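Local coordinates for protein 2-(hydroxymethyl)glutarate dehydrogenase (Eubacterium barkeri, PDB 3CKY) that catalyses the NAD-dependent interconversion of 2-formylglutarate and (S)-2-hydroxymethylglutarate, a step in nicotinate fermentation, at residues S103-M108 against I117-A122; G83-C88 against A109-E114; G72-V77 against D96-S101. All coordinates share one frame; numbering follows the deposited sequence.

Contact 1: S103-M108 against I117-A122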
loop_
_atom_site.group_PDB
_atom_site.type_symbol
_atom_site.label_atom_id
_atom_site.label_comp_id
_atom_site.label_asym_id
_atom_site.label_seq_id
_atom_site.Cartn_x
_atom_site.Cartn_y
_atom_site.Cartn_z
ATOM N N SER A 103 -0.941 -23.628 -2.397
ATOM C CA SER A 103 0.039 -24.078 -3.392
ATOM C C SER A 103 1.076 -25.009 -2.771
ATOM O O SER A 103 1.447 -26.009 -3.371
ATOM C CB SER A 103 0.743 -22.874 -4.025
ATOM O OG SER A 103 1.554 -22.227 -3.067
ATOM N N SER A 104 1.548 -24.659 -1.574
ATOM C CA SER A 104 2.426 -25.524 -0.778
ATOM C C SER A 104 1.871 -26.941 -0.680
ATOM O O SER A 104 2.585 -27.925 -0.920
ATOM C CB SER A 104 2.611 -24.942 0.638
ATOM O OG SER A 104 2.909 -25.956 1.602
ATOM N N THR A 105 0.590 -27.031 -0.325
ATOM C CA THR A 105 -0.082 -28.314 -0.169
ATOM C C THR A 105 -0.312 -29.018 -1.518
ATOM O O THR A 105 -0.189 -30.244 -1.597
ATOM C CB THR A 105 -1.411 -28.148 0.594
ATOM O OG1 THR A 105 -1.132 -27.716 1.934
ATOM C CG2 THR A 105 -2.194 -29.451 0.654
ATOM N N LEU A 106 -0.654 -28.259 -2.557
ATOM C CA LEU A 106 -0.854 -28.838 -3.887
ATOM C C LEU A 106 0.427 -29.490 -4.421
ATOM O O LEU A 106 0.376 -30.592 -4.973
ATOM C CB LEU A 106 -1.350 -27.795 -4.901
ATOM C CG LEU A 106 -2.849 -27.525 -5.082
ATOM C CD1 LEU A 106 -3.691 -28.726 -4.680
ATOM C CD2 LEU A 106 -3.293 -26.282 -4.339
ATOM N N LYS A 107 1.557 -28.799 -4.269
ATOM C CA LYS A 107 2.865 -29.346 -4.660
ATOM C C LYS A 107 3.089 -30.692 -3.984
ATOM O O LYS A 107 3.405 -31.687 -4.641
ATOM C CB LYS A 107 4.015 -28.397 -4.280
ATOM C CG LYS A 107 4.442 -27.443 -5.380
ATOM C CD LYS A 107 5.760 -26.710 -5.052
ATOM C CE LYS A 107 5.554 -25.263 -4.558
ATOM N NZ LYS A 107 5.244 -25.158 -3.096
ATOM N N MET A 108 2.901 -30.708 -2.668
ATOM C CA MET A 108 3.164 -31.890 -1.864
ATOM C C MET A 108 2.214 -33.024 -2.214
ATOM O O MET A 108 2.623 -34.178 -2.267
ATOM C CB MET A 108 3.085 -31.557 -0.370
ATOM C CG MET A 108 3.998 -32.421 0.486
ATOM S SD MET A 108 5.715 -31.847 0.601
ATOM C CE MET A 108 6.049 -31.152 -1.017
ATOM N N ILE A 117 0.093 -42.008 -2.294
ATOM C CA ILE A 117 -0.216 -41.459 -0.977
ATOM C C ILE A 117 -1.179 -40.284 -1.127
ATOM O O ILE A 117 -0.969 -39.404 -1.965
ATOM C CB ILE A 117 1.062 -40.968 -0.258
ATOM C CG1 ILE A 117 2.063 -42.119 -0.094
ATOM C CG2 ILE A 117 0.710 -40.350 1.103
ATOM C CD1 ILE A 117 3.470 -41.657 0.194
ATOM N N ASP A 118 -2.234 -40.274 -0.322
ATOM C CA ASP A 118 -3.178 -39.158 -0.319
ATOM C C ASP A 118 -2.694 -38.084 0.651
ATOM O O ASP A 118 -2.349 -38.386 1.790
ATOM C CB ASP A 118 -4.579 -39.631 0.075
ATOM C CG ASP A 118 -5.197 -40.541 -0.960
ATOM O OD1 ASP A 118 -5.127 -40.199 -2.159
ATOM O OD2 ASP A 118 -5.760 -41.595 -0.581
ATOM N N TYR A 119 -2.657 -36.840 0.185
ATOM C CA TYR A 119 -2.172 -35.722 0.983
ATOM C C TYR A 119 -3.277 -34.670 1.131
ATOM O O TYR A 119 -3.738 -34.105 0.134
ATOM C CB TYR A 119 -0.939 -35.097 0.323
ATOM C CG TYR A 119 -0.064 -34.334 1.290
ATOM C CD1 TYR A 119 1.078 -34.920 1.829
ATOM C CD2 TYR A 119 -0.385 -33.031 1.680
ATOM C CE1 TYR A 119 1.885 -34.238 2.726
ATOM C CE2 TYR A 119 0.428 -32.328 2.580
ATOM C CZ TYR A 119 1.561 -32.943 3.101
ATOM O OH TYR A 119 2.384 -32.278 3.983
ATOM N N VAL A 120 -3.705 -34.410 2.366
ATOM C CA VAL A 120 -4.846 -33.520 2.594
ATOM C C VAL A 120 -4.496 -32.401 3.562
ATOM O O VAL A 120 -3.859 -32.621 4.595
ATOM C CB VAL A 120 -6.112 -34.297 3.098
ATOM C CG1 VAL A 120 -6.147 -35.709 2.530
ATOM C CG2 VAL A 120 -6.177 -34.337 4.614
ATOM N N ASP A 121 -4.895 -31.187 3.203
ATOM C CA ASP A 121 -4.777 -30.056 4.112
ATOM C C ASP A 121 -5.991 -30.074 5.023
ATOM O O ASP A 121 -7.123 -30.146 4.550
ATOM C CB ASP A 121 -4.658 -28.713 3.377
ATOM C CG ASP A 121 -5.768 -28.482 2.360
ATOM O OD1 ASP A 121 -5.960 -29.367 1.501
ATOM O OD2 ASP A 121 -6.422 -27.420 2.405
ATOM N N ALA A 122 -5.743 -30.042 6.329
ATOM C CA ALA A 122 -6.822 -30.032 7.328
ATOM C C ALA A 122 -6.469 -29.097 8.489
ATOM O O ALA A 122 -6.396 -29.516 9.641
ATOM C CB ALA A 122 -7.095 -31.439 7.836
#

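Contact 2: G83-C88 against A109-E114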
loop_
_atom_site.group_PDB
_atom_site.type_symbol
_atom_site.label_atom_id
_atom_site.label_comp_id
_atom_site.label_asym_id
_atom_site.label_seq_id
_atom_site.Cartn_x
_atom_site.Cartn_y
_atom_site.Cartn_z
ATOM N N GLY A 83 12.597 -39.023 3.659
ATOM C CA GLY A 83 11.381 -38.335 4.082
ATOM C C GLY A 83 10.246 -39.245 4.501
ATOM O O GLY A 83 10.323 -40.468 4.354
ATOM N N VAL A 84 9.189 -38.630 5.030
ATOM C CA VAL A 84 7.984 -39.349 5.445
ATOM C C VAL A 84 7.313 -40.046 4.255
ATOM O O VAL A 84 6.908 -41.206 4.361
ATOM C CB VAL A 84 6.992 -38.398 6.168
ATOM C CG1 VAL A 84 5.588 -38.999 6.244
ATOM C CG2 VAL A 84 7.517 -38.063 7.555
ATOM N N LEU A 85 7.225 -39.344 3.126
ATOM C CA LEU A 85 6.596 -39.877 1.911
ATOM C C LEU A 85 7.211 -41.195 1.447
ATOM O O LEU A 85 6.486 -42.131 1.106
ATOM C CB LEU A 85 6.647 -38.840 0.775
ATOM C CG LEU A 85 5.423 -37.931 0.537
ATOM C CD1 LEU A 85 4.436 -37.929 1.685
ATOM C CD2 LEU A 85 5.861 -36.507 0.202
ATOM N N SER A 86 8.540 -41.273 1.445
ATOM C CA SER A 86 9.232 -42.484 1.008
ATOM C C SER A 86 8.959 -43.689 1.921
ATOM O O SER A 86 9.061 -44.834 1.480
ATOM C CB SER A 86 10.744 -42.239 0.904
ATOM O OG SER A 86 11.333 -42.064 2.183
ATOM N N ALA A 87 8.611 -43.427 3.182
ATOM C CA ALA A 87 8.379 -44.487 4.170
ATOM C C ALA A 87 6.907 -44.886 4.320
ATOM O O ALA A 87 6.603 -45.833 5.041
ATOM C CB ALA A 87 8.938 -44.068 5.521
ATOM N N CYS A 88 6.001 -44.166 3.659
ATOM C CA CYS A 88 4.577 -44.500 3.691
ATOM C C CYS A 88 4.254 -45.622 2.719
ATOM O O CYS A 88 4.790 -45.663 1.610
ATOM C CB CYS A 88 3.720 -43.299 3.303
ATOM S SG CYS A 88 3.705 -41.973 4.483
ATOM N N ALA A 109 0.958 -32.689 -2.477
ATOM C CA ALA A 109 -0.032 -33.683 -2.875
ATOM C C ALA A 109 0.344 -34.359 -4.192
ATOM O O ALA A 109 0.082 -35.550 -4.377
ATOM C CB ALA A 109 -1.419 -33.063 -2.971
ATOM N N LYS A 110 0.956 -33.603 -5.100
ATOM C CA LYS A 110 1.398 -34.156 -6.384
ATOM C C LYS A 110 2.542 -35.152 -6.222
ATOM O O LYS A 110 2.521 -36.207 -6.847
ATOM C CB LYS A 110 1.806 -33.047 -7.358
ATOM C CG LYS A 110 0.642 -32.486 -8.165
ATOM C CD LYS A 110 0.412 -33.280 -9.443
ATOM C CE LYS A 110 1.389 -32.877 -10.539
ATOM N NZ LYS A 110 1.077 -33.552 -11.826
ATOM N N VAL A 111 3.527 -34.824 -5.382
ATOM C CA VAL A 111 4.620 -35.756 -5.104
ATOM C C VAL A 111 4.092 -36.983 -4.349
ATOM O O VAL A 111 4.521 -38.111 -4.609
ATOM C CB VAL A 111 5.813 -35.101 -4.324
ATOM C CG1 VAL A 111 6.280 -33.827 -5.012
ATOM C CG2 VAL A 111 5.454 -34.819 -2.884
ATOM N N ALA A 112 3.155 -36.758 -3.431
ATOM C CA ALA A 112 2.528 -37.842 -2.683
ATOM C C ALA A 112 1.741 -38.777 -3.610
ATOM O O ALA A 112 1.864 -40.000 -3.513
ATOM C CB ALA A 112 1.615 -37.272 -1.584
ATOM N N ALA A 113 0.953 -38.188 -4.510
ATOM C CA ALA A 113 0.091 -38.940 -5.429
ATOM C C ALA A 113 0.844 -39.944 -6.303
ATOM O O ALA A 113 0.341 -41.042 -6.555
ATOM C CB ALA A 113 -0.709 -37.981 -6.309
ATOM N N GLU A 114 2.038 -39.587 -6.774
ATOM C CA GLU A 114 2.826 -40.528 -7.587
ATOM C C GLU A 114 3.304 -41.747 -6.778
ATOM O O GLU A 114 3.630 -42.786 -7.352
ATOM C CB GLU A 114 4.016 -39.835 -8.262
ATOM C CG GLU A 114 4.940 -39.095 -7.302
ATOM C CD GLU A 114 6.310 -38.805 -7.881
ATOM O OE1 GLU A 114 6.862 -39.664 -8.612
ATOM O OE2 GLU A 114 6.845 -37.716 -7.584
#

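Contact 3: G72-V77 against D96-S101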
loop_
_atom_site.group_PDB
_atom_site.type_symbol
_atom_site.label_atom_id
_atom_site.label_comp_id
_atom_site.label_asym_id
_atom_site.label_seq_id
_atom_site.Cartn_x
_atom_site.Cartn_y
_atom_site.Cartn_z
ATOM N N GLY A 72 8.556 -24.773 4.030
ATOM C CA GLY A 72 9.921 -25.248 3.903
ATOM C C GLY A 72 10.192 -26.472 4.760
ATOM O O GLY A 72 10.856 -27.407 4.319
ATOM N N ILE A 73 9.668 -26.462 5.984
ATOM C CA ILE A 73 9.854 -27.575 6.915
ATOM C C ILE A 73 8.978 -28.759 6.513
ATOM O O ILE A 73 9.386 -29.906 6.664
ATOM C CB ILE A 73 9.579 -27.146 8.374
ATOM C CG1 ILE A 73 10.619 -26.107 8.809
ATOM C CG2 ILE A 73 9.618 -28.349 9.317
ATOM C CD1 ILE A 73 10.359 -25.496 10.160
ATOM N N VAL A 74 7.784 -28.477 5.992
ATOM C CA VAL A 74 6.926 -29.514 5.417
ATOM C C VAL A 74 7.683 -30.289 4.324
ATOM O O VAL A 74 7.737 -31.515 4.369
ATOM C CB VAL A 74 5.607 -28.925 4.857
ATOM C CG1 VAL A 74 4.835 -29.978 4.064
ATOM C CG2 VAL A 74 4.743 -28.356 6.005
ATOM N N GLU A 75 8.285 -29.578 3.368
ATOM C CA GLU A 75 9.027 -30.227 2.280
ATOM C C GLU A 75 10.189 -31.058 2.810
ATOM O O GLU A 75 10.434 -32.177 2.343
ATOM C CB GLU A 75 9.581 -29.211 1.284
ATOM C CG GLU A 75 8.546 -28.580 0.389
ATOM C CD GLU A 75 9.175 -27.795 -0.747
ATOM O OE1 GLU A 75 9.140 -26.538 -0.706
ATOM O OE2 GLU A 75 9.716 -28.436 -1.673
ATOM N N THR A 76 10.901 -30.503 3.787
ATOM C CA THR A 76 12.026 -31.205 4.376
ATOM C C THR A 76 11.550 -32.488 5.056
ATOM O O THR A 76 12.106 -33.558 4.823
ATOM C CB THR A 76 12.788 -30.331 5.394
ATOM O OG1 THR A 76 13.366 -29.201 4.726
ATOM C CG2 THR A 76 13.893 -31.140 6.062
ATOM N N VAL A 77 10.517 -32.379 5.884
ATOM C CA VAL A 77 9.988 -33.532 6.604
ATOM C C VAL A 77 9.399 -34.577 5.653
ATOM O O VAL A 77 9.670 -35.770 5.788
ATOM C CB VAL A 77 8.918 -33.105 7.644
ATOM C CG1 VAL A 77 8.150 -34.310 8.171
ATOM C CG2 VAL A 77 9.577 -32.338 8.785
ATOM N N ASP A 96 -2.186 -32.836 6.819
ATOM C CA ASP A 96 -1.306 -31.719 7.127
ATOM C C ASP A 96 -2.111 -30.551 7.697
ATOM O O ASP A 96 -2.907 -29.930 7.003
ATOM C CB ASP A 96 -0.555 -31.285 5.865
ATOM C CG ASP A 96 0.633 -30.384 6.161
ATOM O OD1 ASP A 96 0.811 -29.940 7.314
ATOM O OD2 ASP A 96 1.402 -30.120 5.219
ATOM N N MET A 97 -1.894 -30.264 8.973
ATOM C CA MET A 97 -2.610 -29.196 9.657
ATOM C C MET A 97 -1.749 -27.940 9.743
ATOM O O MET A 97 -2.118 -26.975 10.415
ATOM C CB MET A 97 -3.014 -29.656 11.058
ATOM C CG MET A 97 -3.836 -30.919 11.057
ATOM S SD MET A 97 -4.212 -31.473 12.718
ATOM C CE MET A 97 -2.652 -32.281 13.154
ATOM N N SER A 98 -0.606 -27.964 9.055
ATOM C CA SER A 98 0.313 -26.844 9.026
ATOM C C SER A 98 -0.319 -25.599 8.436
ATOM O O SER A 98 -1.133 -25.663 7.507
ATOM C CB SER A 98 1.561 -27.175 8.205
ATOM O OG SER A 98 2.198 -28.345 8.677
ATOM N N SER A 99 0.091 -24.462 8.976
ATOM C CA SER A 99 -0.347 -23.188 8.468
ATOM C C SER A 99 0.481 -22.792 7.225
ATOM O O SER A 99 1.506 -22.123 7.329
ATOM C CB SER A 99 -0.254 -22.147 9.567
ATOM O OG SER A 99 -0.734 -20.912 9.095
ATOM N N VAL A 100 -0.010 -23.192 6.052
ATOM C CA VAL A 100 0.706 -23.003 4.805
ATOM C C VAL A 100 -0.228 -22.570 3.669
ATOM O O VAL A 100 -1.441 -22.631 3.791
ATOM C CB VAL A 100 1.455 -24.300 4.383
ATOM C CG1 VAL A 100 2.529 -24.674 5.410
ATOM C CG2 VAL A 100 0.471 -25.448 4.159
ATOM N N SER A 101 0.356 -22.100 2.571
ATOM C CA SER A 101 -0.427 -21.713 1.398
ATOM C C SER A 101 -1.007 -22.950 0.712
ATOM O O SER A 101 -0.417 -24.030 0.787
ATOM C CB SER A 101 0.437 -20.939 0.408
ATOM O OG SER A 101 1.452 -21.782 -0.107
#

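Contact 1: S103-M108 against I117-A122
M108 lies over one face of the Y119 ring and T105 meets that ring at its edge, so a single tyrosine gathers one turn of the helix. The face contact is a CH-pi one. M108 CG stands 3.9 Å from the ring centroid, 25° off the normal, shifted toward the rim where Y119 CE1 is 3.6 Å from M108 CG. The methionine chain bends about its CB-CG bond (chi2 84°), which carries its sulfur away from the strand and leaves CB and CG as the part that touches.

The remaining apolar contacts belong to one methyl. T105 CG2 sits near the plane of the tyrosine, 4.1 Å from Y119 CD2, and also packs 3.7 Å from D121 CB, the two side chains crossing at about a right angle.

Polar groups here are served from outside the pair. Y119 OH hydrogen-bonds to D96 OD2, and T105 OG1 to D171 OD2. D121 OD1 accepts from G168 N and OD2 from D171 N, at the start of helix 169-197. That helix also holds K174, the probable active-site lysine, whose side chain is about 8 Å from that of D121.

Helix and strand run antiparallel, at 172° with axes 8.4 Å apart, as expected of a beta-alpha-beta crossover made of strand 93-96, helix 102-114 and strand 118-125. M78 and V74 of helix 71-79 close in on M108 and Y119, while V120 faces the other side of the sheet, against helix 144-157.

Contact 2: G83-C88 against A109-E114
L85 packs on V111 and A112 where two helical elements of the Rossmann-type NAD-binding domain meet: the short, weakly bonded helix 84-87 and the C-terminal part of helix 102-114. The contact is small and wholly apolar. Its tightest point is methyl against methyl, L85 CD2 to V111 CG2 at 3.5 Å, with the two side chains crossing at about a right angle. The other leucine methyl turns to A112, where L85 CD1 is 4.4 Å from A112 CB, and the branch carbon L85 CG is 4.3 Å from A112 CA. The small alanine thus lets the leucine come down onto the helix backbone, and L85 and A112 are also the residues whose CA atoms lie nearest, 6.5 Å apart. One caution concerns the leucine itself: its second torsion (chi2 15°) is nearly eclipsed, so the exact placing of the two methyls deserves less weight than the fact that they pack here.

Local bonds shape the short helix that presents L85. S86 OG donates to G83 O at 2.9 Å, tilted 30° from the plane of that carbonyl, and A87 N bonds to V84 O three residues back. V84 and L85 are tied in turn by backbone hydrogen bonds to V77 and M78, which anchor this turn to the end of helix 71-79. M78 and K115 also pack on L85, and A109 and A112 rest on Y119 of the next strand. Such apolar packing between connecting segments that lie on one side of a parallel sheet is a regular feature of the Rossmann fold, here at the end of the helix remote from its N-cap.

Contact 3: G72-V77 against D96-S101
Within 72-77, V74 alone touches 96-101, and it does so with both methyls. V74 CG1 is the closer to the carboxylate, 3.6 Å from D96 OD2, while V74 CG2 bridges that same oxygen, S98 and V100, lying 3.7 Å from S98 OG and 4.3 Å from V100 CG1. With CG1 anti to the backbone N (chi1 171°), the valine spreads both branches toward the loop, meeting the aspartate head-on since the two side chains come from opposite directions. The methyls make van der Waals contact with a polar turn, an Asx turn.

In it D96 OD1 takes two donors. S98 OG donates to the syn lone pair of D96 OD1, though the modelled 2.5 Å is doubtfully short. S98 N, 3.0 Å from D96 OD1, comes from 41° above the carboxylate plane with an N-H...O angle of 154°. The pair of S98 donors probably limits rotation of the carboxylate. S98 OG is gripped again by L68 N, which links this turn to the loop that follows strand 63-66.

Farther along, S99 centres an inverse gamma turn and S101 is the N-cap of helix 102-114, its OG bonded to S103 OG and S104 N. Behind the valine, T76 N and T76 OG1 reach G72 O from opposite faces of its plane, a local tie within the helix. L68 also packs on V74.

S99 probably binds NAD(+), by analogy with relatives, and the side chain of V100 is about 6 Å from that of K243, another likely cofactor ligand. A turn at the C-terminal edge of a parallel strand, leading into the next helix, is where a Rossmann fold characteristically receives its dinucleotide.

Overall arrangement
All three contacts lie in the NAD-binding domain and are largely buried. Contact 3, its centre about 12 Å from the centre of the chain, includes S99 of the probable NAD(+) site; D121 of contact 1, centred about 16 Å out, is near the probable active-site K174. Contact 2, centred about 23 Å out, is the outlying one, with V111 partly exposed. Contacts 1 and 2 use successive parts of helix 102-114, and I117 joins them by packing on L85 and C88. Contact 3 leads into that helix. Chemistry follows place: contact 2 is purely aliphatic, contact 1 sets a methylene over the face and a methyl at the edge of an aromatic ring, and contact 3 lays a valine on a hydrogen-bonded polar turn.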